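Uncharacterized protein (Leptospirillum rubarum, PDB 3O2I) is of unknown function but folds into a small alpha-beta chain that pairs with a second copy of itself through its helices and its C-terminal arm. Local coordinates at residues B[51-54]-B[55-58]; B[70-73]-B[74-77]; B[80-83]-B[84-88]; B[104-107]-B[108-112]. All coordinates share one frame; numbering follows the deposited sequence.

Contact 1: B[51-54]-B[55-58]; sequences WTED and EFYN
Thr52 and Glu55 hold each other by two reciprocal bonds. Glu55 N donates to Thr52 OG1 at 3.0 Å, with a nearly straight N-H...O angle of 169°. In return Thr52 N donates to Glu55 OE1 at 2.9 Å. That oxygen is met on its anti side, 16° out of the carboxylate plane. The two side chains cross at about a right angle, and Thr52 CG2 rests 3.2 Å from Glu55 OE1. The chi1 of 81° places Thr52 OG1 between its own backbone N and carbonyl carbon, within reach of Glu55 N. Glu55 runs extended beyond CG, which carries its carboxylate back to Thr52 N. This is a capping box, with Thr52 as N-cap of helix 53-63. Behind it the regular helix bonds begin: Phe56 N to Thr52 O, Tyr57 N to Glu53 O and Asn58 N to Asp54 O. Asn58 ND2 adds a weak bond to Asp54 O at 2.9 Å. Glu55 CB sits at the edge of the Trp51 indole, 4.1 Å from CE3. Glu53 CG comes 3.8 Å from Tyr57 CE1. Further out, Trp51 N bonds Tyr30 OH, and the indole stacks on Phe89. Glu53 OE1 accepts from Gln96 NE2 of the second subunit, while the Tyr57 ring stacks on Phe116 of that subunit.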
ATOM      1  N   TRP B  51      10.511   0.842  10.796  1.00 37.22           N
ATOM      2  CA  TRP B  51      10.142   1.372  12.097  1.00 35.09           C
ATOM      3  C   TRP B  51       9.196   0.361  12.709  1.00 36.64           C
ATOM      4  O   TRP B  51       8.228  -0.035  12.060  1.00 35.11           O
ATOM      5  CB  TRP B  51       9.414   2.707  11.952  1.00 38.03           C
ATOM      6  CG  TRP B  51      10.194   3.799  11.282  1.00 44.35           C
ATOM      7  CD1 TRP B  51      10.404   3.949   9.942  1.00 45.13           C
ATOM      8  CD2 TRP B  51      10.847   4.911  11.918  1.00 48.89           C
ATOM      9  NE1 TRP B  51      11.160   5.077   9.706  1.00 51.27           N
ATOM     10  CE2 TRP B  51      11.439   5.685  10.901  1.00 51.25           C
ATOM     11  CE3 TRP B  51      10.991   5.321  13.247  1.00 54.85           C
ATOM     12  CZ2 TRP B  51      12.173   6.845  11.174  1.00 53.05           C
ATOM     13  CZ3 TRP B  51      11.715   6.477  13.516  1.00 56.65           C
ATOM     14  CH2 TRP B  51      12.296   7.224  12.483  1.00 55.98           C
ATOM     15  N   THR B  52       9.477  -0.072  13.936  1.00 36.46           N
ATOM     16  CA  THR B  52       8.555  -0.938  14.674  1.00 37.87           C
ATOM     17  C   THR B  52       7.194  -0.237  14.802  1.00 38.36           C
ATOM     18  O   THR B  52       7.094   0.971  14.592  1.00 33.65           O
ATOM     19  CB  THR B  52       9.071  -1.225  16.096  1.00 36.44           C
ATOM     20  OG1 THR B  52       8.749  -0.113  16.931  1.00 38.68           O
ATOM     21  CG2 THR B  52      10.597  -1.441  16.107  1.00 39.37           C
ATOM     22  N   GLU B  53       6.149  -0.984  15.142  1.00 36.44           N
ATOM     23  CA  GLU B  53       4.825  -0.376  15.290  1.00 39.60           C
ATOM     24  C   GLU B  53       4.833   0.674  16.415  1.00 41.07           C
ATOM     25  O   GLU B  53       4.273   1.764  16.271  1.00 42.10           O
ATOM     26  CB  GLU B  53       3.741  -1.441  15.534  1.00 40.65           C
ATOM     27  CG  GLU B  53       2.289  -0.968  15.262  1.00 51.34           C
ATOM     28  CD  GLU B  53       1.925  -0.923  13.764  1.00 54.27           C
ATOM     29  OE1 GLU B  53       2.809  -1.195  12.914  1.00 47.68           O
ATOM     30  OE2 GLU B  53       0.746  -0.623  13.440  1.00 51.12           O
ATOM     31  N   ASP B  54       5.486   0.356  17.526  1.00 46.52           N
ATOM     32  CA  ASP B  54       5.573   1.304  18.644  1.00 47.55           C
ATOM     33  C   ASP B  54       6.314   2.586  18.280  1.00 43.78           C
ATOM     34  O   ASP B  54       5.882   3.681  18.634  1.00 45.90           O
ATOM     35  CB  ASP B  54       6.202   0.643  19.863  1.00 47.78           C
ATOM     36  CG  ASP B  54       5.245  -0.282  20.559  1.00 56.99           C
ATOM     37  OD1 ASP B  54       4.060  -0.283  20.170  1.00 58.15           O
ATOM     38  OD2 ASP B  54       5.668  -1.001  21.487  1.00 65.30           O
ATOM     39  N   GLU B  55       7.415   2.451  17.553  1.00 43.12           N
ATOM     40  CA  GLU B  55       8.147   3.614  17.065  1.00 41.35           C
ATOM     41  C   GLU B  55       7.240   4.463  16.174  1.00 37.77           C
ATOM     42  O   GLU B  55       7.218   5.691  16.274  1.00 40.72           O
ATOM     43  CB  GLU B  55       9.396   3.168  16.294  1.00 37.50           C
ATOM     44  CG  GLU B  55      10.567   2.731  17.187  1.00 44.98           C
ATOM     45  CD  GLU B  55      11.730   2.174  16.379  1.00 49.85           C
ATOM     46  OE1 GLU B  55      11.492   1.552  15.315  1.00 48.87           O
ATOM     47  OE2 GLU B  55      12.881   2.360  16.807  1.00 46.97           O
ATOM     48  N   PHE B  56       6.490   3.788  15.305  1.00 33.00           N
ATOM     49  CA  PHE B  56       5.532   4.438  14.409  1.00 31.91           C
ATOM     50  C   PHE B  56       4.496   5.276  15.180  1.00 36.59           C
ATOM     51  O   PHE B  56       4.308   6.456  14.882  1.00 37.39           O
ATOM     52  CB  PHE B  56       4.855   3.373  13.529  1.00 32.95           C
ATOM     53  CG  PHE B  56       3.996   3.929  12.423  1.00 30.38           C
ATOM     54  CD1 PHE B  56       4.156   5.227  11.979  1.00 27.37           C
ATOM     55  CD2 PHE B  56       3.029   3.124  11.810  1.00 26.71           C
ATOM     56  CE1 PHE B  56       3.359   5.735  10.966  1.00 34.26           C
ATOM     57  CE2 PHE B  56       2.239   3.620  10.798  1.00 29.73           C
ATOM     58  CZ  PHE B  56       2.402   4.927  10.369  1.00 32.54           C
ATOM     59  N   TYR B  57       3.837   4.671  16.168  1.00 37.37           N
ATOM     60  CA  TYR B  57       2.904   5.406  17.032  1.00 39.72           C
ATOM     61  C   TYR B  57       3.569   6.590  17.737  1.00 43.18           C
ATOM     62  O   TYR B  57       3.001   7.677  17.793  1.00 44.73           O
ATOM     63  CB  TYR B  57       2.256   4.481  18.064  1.00 37.69           C
ATOM     64  CG  TYR B  57       1.035   3.759  17.545  1.00 41.41           C
ATOM     65  CD1 TYR B  57       1.146   2.523  16.920  1.00 47.65           C
ATOM     66  CD2 TYR B  57      -0.229   4.319  17.671  1.00 40.08           C
ATOM     67  CE1 TYR B  57       0.025   1.859  16.436  1.00 51.71           C
ATOM     68  CE2 TYR B  57      -1.356   3.663  17.199  1.00 41.21           C
ATOM     69  CZ  TYR B  57      -1.223   2.436  16.579  1.00 46.14           C
ATOM     70  OH  TYR B  57      -2.335   1.785  16.103  1.00 39.52           O
ATOM     71  N   ASN B  58       4.769   6.371  18.271  1.00 41.79           N
ATOM     72  CA  ASN B  58       5.546   7.441  18.905  1.00 45.88           C
ATOM     73  C   ASN B  58       5.858   8.626  17.992  1.00 49.02           C
ATOM     74  O   ASN B  58       5.944   9.767  18.453  1.00 50.32           O
ATOM     75  CB  ASN B  58       6.839   6.887  19.500  1.00 48.73           C
ATOM     76  CG  ASN B  58       6.633   6.288  20.879  1.00 57.68           C
ATOM     77  OD1 ASN B  58       6.276   6.990  21.827  1.00 63.61           O
ATOM     78  ND2 ASN B  58       6.857   4.983  20.998  1.00 58.06           N
TER

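Contact 2: B[70-73]-B[74-77]; sequences SDWH and LQIL
Ile76 lies over one face of the Trp72 indole. Its CB is 4.1 Å from the centroid of the six-membered ring and 17° off the ring normal, a CH-pi contact. Ile76 CG1 also packs on Trp72 CZ2 at 3.8 Å. The two side chains meet at an oblique angle. Trp72 CG is anti to its backbone N (chi1 -175°), which sets the indole alongside Gln75 and Ile76 of the next turn. Gln75 crosses the indole at about a right angle, its CG 3.8 Å from Trp72 CE3. The Gln75 chain bends at chi2, and its amide plane lies 22° from the ring plane. Its NE2 makes a weak bond of 3.5 Å to Ser70 OG and a further bond to Ser68 O. On the outer side, Leu74 lies alongside His73 and points the same way. Leu74 CG sits over a face of the imidazole, 3.4 Å from His73 CE1. Asp71 O accepts from both Leu74 N and Gln75 N, which arrive from opposite faces of its carbonyl plane. Trp72 NE1 donates to Val33 O of strand 28-35, and the Phe100 ring of the second subunit meets the indole edge-to-face. An alanine at Trp72 would probably uncover Ile76 and leave Val33 O without this donor. The whole is a helix N-terminus: Asp71 holds the N-cap position of helix 72-87 without a side-chain capping bond, and the first turn is set against strand 28-35 and the second subunit.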
ATOM      1  N   SER B  70      -6.694  20.366  15.275  1.00 63.93           N
ATOM      2  CA  SER B  70      -7.803  20.015  14.390  1.00 69.77           C
ATOM      3  C   SER B  70      -8.284  18.576  14.592  1.00 66.57           C
ATOM      4  O   SER B  70      -7.631  17.789  15.280  1.00 64.63           O
ATOM      5  CB  SER B  70      -7.402  20.227  12.926  1.00 71.67           C
ATOM      6  OG  SER B  70      -6.283  19.427  12.578  1.00 71.83           O
ATOM      7  N   ASP B  71      -9.437  18.255  14.004  1.00 60.13           N
ATOM      8  CA  ASP B  71      -9.950  16.890  13.968  1.00 54.81           C
ATOM      9  C   ASP B  71      -9.122  16.048  12.987  1.00 48.81           C
ATOM     10  O   ASP B  71      -8.470  16.586  12.091  1.00 47.76           O
ATOM     11  CB  ASP B  71     -11.415  16.870  13.535  1.00 61.28           C
ATOM     12  CG  ASP B  71     -12.322  17.606  14.493  1.00 66.16           C
ATOM     13  OD1 ASP B  71     -12.060  17.584  15.716  1.00 65.77           O
ATOM     14  OD2 ASP B  71     -13.312  18.196  14.013  1.00 70.75           O
ATOM     15  N   TRP B  72      -9.165  14.729  13.145  1.00 39.24           N
ATOM     16  CA  TRP B  72      -8.236  13.854  12.433  1.00 35.82           C
ATOM     17  C   TRP B  72      -8.237  14.109  10.915  1.00 42.09           C
ATOM     18  O   TRP B  72      -7.176  14.253  10.313  1.00 49.52           O
ATOM     19  CB  TRP B  72      -8.479  12.377  12.803  1.00 40.86           C
ATOM     20  CG  TRP B  72      -7.481  11.392  12.201  1.00 37.51           C
ATOM     21  CD1 TRP B  72      -7.762  10.370  11.335  1.00 39.02           C
ATOM     22  CD2 TRP B  72      -6.059  11.353  12.417  1.00 36.97           C
ATOM     23  NE1 TRP B  72      -6.605   9.701  11.000  1.00 38.93           N
ATOM     24  CE2 TRP B  72      -5.548  10.284  11.650  1.00 42.74           C
ATOM     25  CE3 TRP B  72      -5.171  12.118  13.182  1.00 43.74           C
ATOM     26  CZ2 TRP B  72      -4.186   9.963  11.629  1.00 40.28           C
ATOM     27  CZ3 TRP B  72      -3.823  11.800  13.158  1.00 39.76           C
ATOM     28  CH2 TRP B  72      -3.341  10.733  12.383  1.00 40.77           C
ATOM     29  N   HIS B  73      -9.417  14.203  10.306  1.00 37.90           N
ATOM     30  CA  HIS B  73      -9.506  14.439   8.865  1.00 48.92           C
ATOM     31  C   HIS B  73      -8.633  15.607   8.380  1.00 56.69           C
ATOM     32  O   HIS B  73      -8.264  15.666   7.203  1.00 52.91           O
ATOM     33  CB  HIS B  73     -10.966  14.589   8.402  1.00 55.55           C
ATOM     34  CG  HIS B  73     -11.603  15.888   8.792  1.00 68.26           C
ATOM     35  ND1 HIS B  73     -11.683  16.965   7.934  1.00 74.21           N
ATOM     36  CD2 HIS B  73     -12.205  16.277   9.940  1.00 69.90           C
ATOM     37  CE1 HIS B  73     -12.302  17.962   8.540  1.00 76.23           C
ATOM     38  NE2 HIS B  73     -12.629  17.571   9.758  1.00 73.03           N
ATOM     39  N   LEU B  74      -8.294  16.524   9.284  1.00 57.98           N
ATOM     40  CA  LEU B  74      -7.373  17.607   8.945  1.00 60.18           C
ATOM     41  C   LEU B  74      -5.998  17.380   9.574  1.00 54.83           C
ATOM     42  O   LEU B  74      -4.962  17.674   8.963  1.00 50.52           O
ATOM     43  CB  LEU B  74      -7.933  18.967   9.377  1.00 70.46           C
ATOM     44  CG  LEU B  74      -9.251  19.424   8.740  1.00 78.65           C
ATOM     45  CD1 LEU B  74      -9.756  20.723   9.370  1.00 77.34           C
ATOM     46  CD2 LEU B  74      -9.102  19.572   7.231  1.00 83.49           C
ATOM     47  N   GLN B  75      -5.991  16.856  10.796  1.00 47.83           N
ATOM     48  CA  GLN B  75      -4.742  16.603  11.507  1.00 43.94           C
ATOM     49  C   GLN B  75      -3.852  15.605  10.766  1.00 50.09           C
ATOM     50  O   GLN B  75      -2.630  15.727  10.787  1.00 57.33           O
ATOM     51  CB  GLN B  75      -5.026  16.098  12.924  1.00 45.02           C
ATOM     52  CG  GLN B  75      -3.788  15.671  13.696  1.00 46.92           C
ATOM     53  CD  GLN B  75      -3.094  16.831  14.377  1.00 54.09           C
ATOM     54  OE1 GLN B  75      -1.936  16.724  14.791  1.00 49.74           O
ATOM     55  NE2 GLN B  75      -3.806  17.945  14.515  1.00 51.57           N
ATOM     56  N   ILE B  76      -4.465  14.620  10.111  1.00 47.36           N
ATOM     57  CA  ILE B  76      -3.702  13.604   9.388  1.00 41.22           C
ATOM     58  C   ILE B  76      -2.749  14.265   8.408  1.00 44.94           C
ATOM     59  O   ILE B  76      -1.598  13.860   8.287  1.00 43.73           O
ATOM     60  CB  ILE B  76      -4.601  12.591   8.656  1.00 43.30           C
ATOM     61  CG1 ILE B  76      -3.756  11.436   8.106  1.00 41.00           C
ATOM     62  CG2 ILE B  76      -5.397  13.261   7.533  1.00 45.69           C
ATOM     63  CD1 ILE B  76      -4.583  10.287   7.533  1.00 33.45           C
ATOM     64  N   LEU B  77      -3.235  15.304   7.736  1.00 49.40           N
ATOM     65  CA  LEU B  77      -2.429  16.078   6.796  1.00 50.58           C
ATOM     66  C   LEU B  77      -1.188  16.655   7.462  1.00 49.74           C
ATOM     67  O   LEU B  77      -0.114  16.720   6.854  1.00 46.56           O
ATOM     68  CB  LEU B  77      -3.260  17.210   6.192  1.00 56.75           C
ATOM     69  CG  LEU B  77      -4.479  16.784   5.379  1.00 61.12           C
ATOM     70  CD1 LEU B  77      -5.202  18.005   4.832  1.00 59.68           C
ATOM     71  CD2 LEU B  77      -4.066  15.834   4.243  1.00 55.28           C
TER

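Contact 3: B[80-83]-B[84-88]; sequences SKYL and VTAHG
Tyr82 lays one face of its ring over Ala86, one turn further along the helix. Ala86 CB is 3.7 Å from the ring centroid and 22° off the normal, so this is a CH-pi contact. With Tyr82 CG anti to the backbone N (chi1 172°), the ring leans along the helix toward its C-terminal end. The Leu83 side chain touches Leu45 of strand 41-47 and Leu59 of helix 53-63. Leu83 O accepts from His87 N at 3.1 Å, the donor standing above the carbonyl plane. Val84 N bonds Ser80 O at 3.1 Å, nearly in line with the carbonyl. Val84 CG2 packs against the same Ser80 O at 3.5 Å. The His87 ring meets Tyr82 obliquely, the two planes 73° apart. Each of these side chains has its own hydrogen bond to Glu62 OE1 of helix 53-63, from Tyr82 OH and from His87 NE2. The pair thus joins the last turn of helix 72-87 to the helix before it. A leucine in place of Tyr82 would probably cost Glu62 one of these two partners and take the flat cover from Ala86. After His87, Gly88 leaves helical geometry with positive phi.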
ATOM      1  N   SER B  80       1.426  13.835   8.493  1.00 48.20           N
ATOM      2  CA  SER B  80       2.126  13.476   7.260  1.00 43.69           C
ATOM      3  C   SER B  80       3.252  14.467   6.960  1.00 46.97           C
ATOM      4  O   SER B  80       4.397  14.069   6.721  1.00 50.36           O
ATOM      5  CB  SER B  80       1.146  13.423   6.087  1.00 50.39           C
ATOM      6  OG  SER B  80       1.821  13.146   4.865  1.00 58.10           O
ATOM      7  N   LYS B  81       2.918  15.758   6.982  1.00 53.66           N
ATOM      8  CA  LYS B  81       3.883  16.826   6.703  1.00 57.77           C
ATOM      9  C   LYS B  81       5.102  16.773   7.618  1.00 51.08           C
ATOM     10  O   LYS B  81       6.213  17.099   7.205  1.00 53.79           O
ATOM     11  CB  LYS B  81       3.225  18.199   6.837  1.00 69.15           C
ATOM     12  CG  LYS B  81       2.381  18.623   5.653  1.00 74.98           C
ATOM     13  CD  LYS B  81       1.920  20.068   5.815  1.00 79.33           C
ATOM     14  CE  LYS B  81       3.104  21.029   5.846  1.00 84.21           C
ATOM     15  NZ  LYS B  81       2.685  22.445   6.093  1.00 91.02           N
ATOM     16  N   TYR B  82       4.885  16.356   8.859  1.00 47.56           N
ATOM     17  CA  TYR B  82       5.949  16.319   9.854  1.00 46.28           C
ATOM     18  C   TYR B  82       6.869  15.118   9.658  1.00 50.58           C
ATOM     19  O   TYR B  82       8.091  15.252   9.722  1.00 55.73           O
ATOM     20  CB  TYR B  82       5.380  16.341  11.280  1.00 50.19           C
ATOM     21  CG  TYR B  82       6.428  16.107  12.341  1.00 55.49           C
ATOM     22  CD1 TYR B  82       7.248  17.142  12.781  1.00 62.90           C
ATOM     23  CD2 TYR B  82       6.612  14.847  12.893  1.00 52.90           C
ATOM     24  CE1 TYR B  82       8.224  16.925  13.747  1.00 63.26           C
ATOM     25  CE2 TYR B  82       7.577  14.618  13.853  1.00 55.24           C
ATOM     26  CZ  TYR B  82       8.384  15.659  14.277  1.00 60.90           C
ATOM     27  OH  TYR B  82       9.349  15.418  15.229  1.00 58.42           O
ATOM     28  N   LEU B  83       6.286  13.944   9.428  1.00 48.35           N
ATOM     29  CA  LEU B  83       7.083  12.764   9.109  1.00 45.52           C
ATOM     30  C   LEU B  83       7.972  13.011   7.896  1.00 46.04           C
ATOM     31  O   LEU B  83       9.130  12.592   7.870  1.00 47.97           O
ATOM     32  CB  LEU B  83       6.195  11.536   8.868  1.00 39.06           C
ATOM     33  CG  LEU B  83       5.378  11.071  10.079  1.00 43.88           C
ATOM     34  CD1 LEU B  83       4.643   9.775   9.766  1.00 36.63           C
ATOM     35  CD2 LEU B  83       6.271  10.890  11.290  1.00 46.55           C
ATOM     36  N   VAL B  84       7.432  13.692   6.890  1.00 45.77           N
ATOM     37  CA  VAL B  84       8.204  13.977   5.680  1.00 45.16           C
ATOM     38  C   VAL B  84       9.377  14.913   5.970  1.00 56.81           C
ATOM     39  O   VAL B  84      10.513  14.628   5.593  1.00 59.16           O
ATOM     40  CB  VAL B  84       7.327  14.574   4.551  1.00 42.76           C
ATOM     41  CG1 VAL B  84       8.204  15.249   3.493  1.00 48.23           C
ATOM     42  CG2 VAL B  84       6.464  13.489   3.913  1.00 41.35           C
ATOM     43  N   THR B  85       9.102  16.017   6.661  1.00 60.58           N
ATOM     44  CA  THR B  85      10.119  17.043   6.918  1.00 67.72           C
ATOM     45  C   THR B  85      11.129  16.660   7.998  1.00 57.21           C
ATOM     46  O   THR B  85      12.322  16.925   7.869  1.00 53.78           O
ATOM     47  CB  THR B  85       9.468  18.376   7.321  1.00 78.54           C
ATOM     48  OG1 THR B  85       8.723  18.895   6.214  1.00 85.05           O
ATOM     49  CG2 THR B  85      10.528  19.385   7.720  1.00 85.54           C
ATOM     50  N   ALA B  86      10.645  16.019   9.053  1.00 57.76           N
ATOM     51  CA  ALA B  86      11.465  15.745  10.225  1.00 59.14           C
ATOM     52  C   ALA B  86      12.182  14.397  10.215  1.00 57.31           C
ATOM     53  O   ALA B  86      13.204  14.239  10.874  1.00 50.34           O
ATOM     54  CB  ALA B  86      10.625  15.878  11.488  1.00 58.70           C
ATOM     55  N   HIS B  87      11.659  13.414   9.490  1.00 53.56           N
ATOM     56  CA  HIS B  87      12.219  12.072   9.612  1.00 49.69           C
ATOM     57  C   HIS B  87      12.506  11.349   8.290  1.00 54.63           C
ATOM     58  O   HIS B  87      12.857  10.169   8.287  1.00 53.16           O
ATOM     59  CB  HIS B  87      11.350  11.216  10.536  1.00 49.79           C
ATOM     60  CG  HIS B  87      11.472  11.580  11.982  1.00 54.92           C
ATOM     61  ND1 HIS B  87      12.570  11.243  12.743  1.00 62.77           N
ATOM     62  CD2 HIS B  87      10.635  12.253  12.807  1.00 54.38           C
ATOM     63  CE1 HIS B  87      12.405  11.690  13.976  1.00 61.37           C
ATOM     64  NE2 HIS B  87      11.240  12.310  14.040  1.00 62.26           N
ATOM     65  N   GLY B  88      12.370  12.059   7.175  1.00 53.73           N
ATOM     66  CA  GLY B  88      12.816  11.543   5.893  1.00 53.15           C
ATOM     67  C   GLY B  88      11.855  10.613   5.170  1.00 51.31           C
ATOM     68  O   GLY B  88      12.259   9.907   4.240  1.00 58.19           O
TER

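Contact 4: B[104-107]-B[108-112]; sequences LSKT and EVRRR
Leu104 CD2 lies over one face of the Arg112 guanidinium, 3.4 Å above its plane and offset toward the rim. Its nearest atom there is Arg112 NE, at 3.5 Å. Arg112 is extended from CG to NE, which carries its guanidinium back against Leu104 CD2, eight residues earlier in the chain. Leu104 also meets Glu108 at about a right angle, its CG 3.8 Å from Glu108 CB. Its CD2 touches Val109 CG2 at 3.9 Å. The Arg110 guanidinium has Lys106 CE near it at an oblique angle, 3.9 Å from NH2. These two chains run side by side and point the same way. Lys106 CG is anti to its backbone N (chi1 180°) and the chain stays straight to its end. Its NZ lies 4.6 Å from Arg110 NH2, but is bonded to Ser68 O, Phe64 O and Ser67 OG of the second subunit. These acceptors probably ease the nearness of the two positive charges. Lys106, Thr107 and Arg110 line the pocket of a bound dithiothreitol, probably a crystallisation additive. Ser105 is the N-cap: its OG accepts from Glu108 N at 3.1 Å, with an N-H...O angle of 165°. Val109 N bonds Ser105 O to open the regular turns of helix 106-117. Within its own chain the helix leans on strand 95-101, where Val109 and Arg112 touch Phe100 and Arg112 also touches Pro101. Val109 and Arg110 pack on Phe64 of the second subunit, which follows that subunit's helix 53-63.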
ATOM      1  N   LEU B 104      -6.670 -19.989  -7.795  1.00 27.25           N
ATOM      2  CA  LEU B 104      -7.155 -19.716  -9.158  1.00 24.88           C
ATOM      3  C   LEU B 104      -6.150 -20.091 -10.259  1.00 28.59           C
ATOM      4  O   LEU B 104      -5.017 -19.614 -10.267  1.00 30.40           O
ATOM      5  CB  LEU B 104      -7.566 -18.241  -9.303  1.00 22.01           C
ATOM      6  CG  LEU B 104      -8.715 -18.000 -10.298  1.00 24.90           C
ATOM      7  CD1 LEU B 104      -9.971 -18.701  -9.840  1.00 21.38           C
ATOM      8  CD2 LEU B 104      -8.995 -16.518 -10.542  1.00 27.05           C
ATOM      9  N   SER B 105      -6.570 -20.934 -11.198  1.00 26.59           N
ATOM     10  CA  SER B 105      -5.690 -21.343 -12.294  1.00 26.18           C
ATOM     11  C   SER B 105      -5.257 -20.143 -13.121  1.00 25.43           C
ATOM     12  O   SER B 105      -5.972 -19.143 -13.193  1.00 31.21           O
ATOM     13  CB  SER B 105      -6.396 -22.346 -13.219  1.00 26.77           C
ATOM     14  OG  SER B 105      -7.350 -21.680 -14.031  1.00 28.07           O
ATOM     15  N   LYS B 106      -4.095 -20.252 -13.759  1.00 22.88           N
ATOM     16  CA  LYS B 106      -3.613 -19.211 -14.668  1.00 27.26           C
ATOM     17  C   LYS B 106      -4.612 -18.911 -15.797  1.00 31.82           C
ATOM     18  O   LYS B 106      -4.682 -17.787 -16.302  1.00 28.53           O
ATOM     19  CB  LYS B 106      -2.258 -19.609 -15.249  1.00 32.24           C
ATOM     20  CG  LYS B 106      -1.648 -18.603 -16.220  1.00 31.40           C
ATOM     21  CD  LYS B 106      -0.317 -19.124 -16.769  1.00 26.72           C
ATOM     22  CE  LYS B 106       0.339 -18.139 -17.705  1.00 28.66           C
ATOM     23  NZ  LYS B 106       1.734 -18.522 -18.041  1.00 29.59           N
ATOM     24  N   THR B 107      -5.393 -19.906 -16.198  1.00 31.38           N
ATOM     25  CA  THR B 107      -6.364 -19.677 -17.270  1.00 25.00           C
ATOM     26  C   THR B 107      -7.542 -18.830 -16.797  1.00 25.81           C
ATOM     27  O   THR B 107      -8.001 -17.940 -17.519  1.00 26.75           O
ATOM     28  CB  THR B 107      -6.856 -21.000 -17.913  1.00 41.42           C
ATOM     29  OG1 THR B 107      -5.836 -21.496 -18.786  1.00 42.50           O
ATOM     30  CG2 THR B 107      -8.126 -20.767 -18.736  1.00 39.03           C
ATOM     31  N   GLU B 108      -8.028 -19.095 -15.586  1.00 27.36           N
ATOM     32  CA  GLU B 108      -9.112 -18.277 -15.029  1.00 24.15           C
ATOM     33  C   GLU B 108      -8.652 -16.851 -14.695  1.00 22.44           C
ATOM     34  O   GLU B 108      -9.403 -15.895 -14.885  1.00 24.86           O
ATOM     35  CB  GLU B 108      -9.757 -18.944 -13.819  1.00 24.71           C
ATOM     36  CG  GLU B 108     -10.680 -20.091 -14.210  1.00 37.99           C
ATOM     37  CD  GLU B 108     -11.815 -19.663 -15.145  1.00 43.03           C
ATOM     38  OE1 GLU B 108     -12.131 -18.450 -15.228  1.00 37.00           O
ATOM     39  OE2 GLU B 108     -12.401 -20.555 -15.793  1.00 49.91           O
ATOM     40  N   VAL B 109      -7.409 -16.714 -14.236  1.00 20.00           N
ATOM     41  CA  VAL B 109      -6.847 -15.394 -13.985  1.00 19.64           C
ATOM     42  C   VAL B 109      -6.843 -14.622 -15.286  1.00 27.82           C
ATOM     43  O   VAL B 109      -7.366 -13.511 -15.363  1.00 34.30           O
ATOM     44  CB  VAL B 109      -5.417 -15.458 -13.385  1.00 32.72           C
ATOM     45  CG1 VAL B 109      -4.794 -14.068 -13.346  1.00 35.55           C
ATOM     46  CG2 VAL B 109      -5.449 -16.045 -11.972  1.00 25.21           C
ATOM     47  N   ARG B 110      -6.287 -15.230 -16.326  1.00 28.95           N
ATOM     48  CA  ARG B 110      -6.255 -14.588 -17.634  1.00 27.99           C
ATOM     49  C   ARG B 110      -7.679 -14.256 -18.105  1.00 29.81           C
ATOM     50  O   ARG B 110      -7.925 -13.180 -18.654  1.00 26.70           O
ATOM     51  CB  ARG B 110      -5.520 -15.465 -18.651  1.00 34.29           C
ATOM     52  CG  ARG B 110      -5.289 -14.789 -20.000  1.00 35.38           C
ATOM     53  CD  ARG B 110      -4.909 -15.793 -21.073  1.00 35.90           C
ATOM     54  NE  ARG B 110      -3.655 -16.498 -20.810  1.00 31.24           N
ATOM     55  CZ  ARG B 110      -2.450 -16.042 -21.159  1.00 37.55           C
ATOM     56  NH1 ARG B 110      -2.328 -14.859 -21.751  1.00 33.35           N
ATOM     57  NH2 ARG B 110      -1.363 -16.761 -20.902  1.00 38.77           N
ATOM     58  N   ARG B 111      -8.610 -15.181 -17.874  1.00 25.71           N
ATOM     59  CA  ARG B 111     -10.028 -14.933 -18.149  1.00 34.26           C
ATOM     60  C   ARG B 111     -10.519 -13.648 -17.484  1.00 34.25           C
ATOM     61  O   ARG B 111     -11.096 -12.781 -18.139  1.00 33.18           O
ATOM     62  CB  ARG B 111     -10.881 -16.095 -17.639  1.00 43.50           C
ATOM     63  CG  ARG B 111     -11.406 -17.026 -18.716  1.00 59.36           C
ATOM     64  CD  ARG B 111     -12.879 -16.778 -18.996  1.00 72.77           C
ATOM     65  NE  ARG B 111     -13.329 -17.503 -20.184  1.00 87.70           N
ATOM     66  CZ  ARG B 111     -14.477 -17.275 -20.817  1.00 90.59           C
ATOM     67  NH1 ARG B 111     -15.305 -16.333 -20.386  1.00 89.74           N
ATOM     68  NH2 ARG B 111     -14.794 -17.989 -21.888  1.00 94.38           N
ATOM     69  N   ARG B 112     -10.303 -13.542 -16.175  1.00 27.24           N
ATOM     70  CA  ARG B 112     -10.774 -12.388 -15.424  1.00 26.56           C
ATOM     71  C   ARG B 112     -10.118 -11.097 -15.917  1.00 32.71           C
ATOM     72  O   ARG B 112     -10.776 -10.057 -16.023  1.00 28.48           O
ATOM     73  CB  ARG B 112     -10.534 -12.585 -13.926  1.00 30.00           C
ATOM     74  CG  ARG B 112     -11.349 -13.729 -13.335  1.00 23.03           C
ATOM     75  CD  ARG B 112     -11.128 -13.860 -11.838  1.00 26.89           C
ATOM     76  NE  ARG B 112     -12.011 -14.868 -11.250  1.00 23.94           N
ATOM     77  CZ  ARG B 112     -12.185 -15.030  -9.943  1.00 27.39           C
ATOM     78  NH1 ARG B 112     -11.556 -14.241  -9.080  1.00 19.83           N
ATOM     79  NH2 ARG B 112     -13.005 -15.965  -9.494  1.00 18.62           N
TER

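How the contacts relate
All four contacts are local and follow in series, so none nests in or crosses another, and none closes a long loop. After strands 28-35 and 41-47, contact 1 starts helix 53-63. Contact 2 starts helix 72-87, and contact 3 ends it. Contacts 1 and 3 touch where Trp51 CH2 lies 4.0 Å from His87 ND1, which packs the loop just before the first helix on the end of the second. Contact 4 opens helix 106-117 beyond strand 95-101, its centre about 42 Å from those of contacts 2 and 3. Contacts 1, 2 and 4 all touch the second subunit. Residue pairs across that interface link contact 2 to contact 4 of the other copy, as with Gln75 and Lys106.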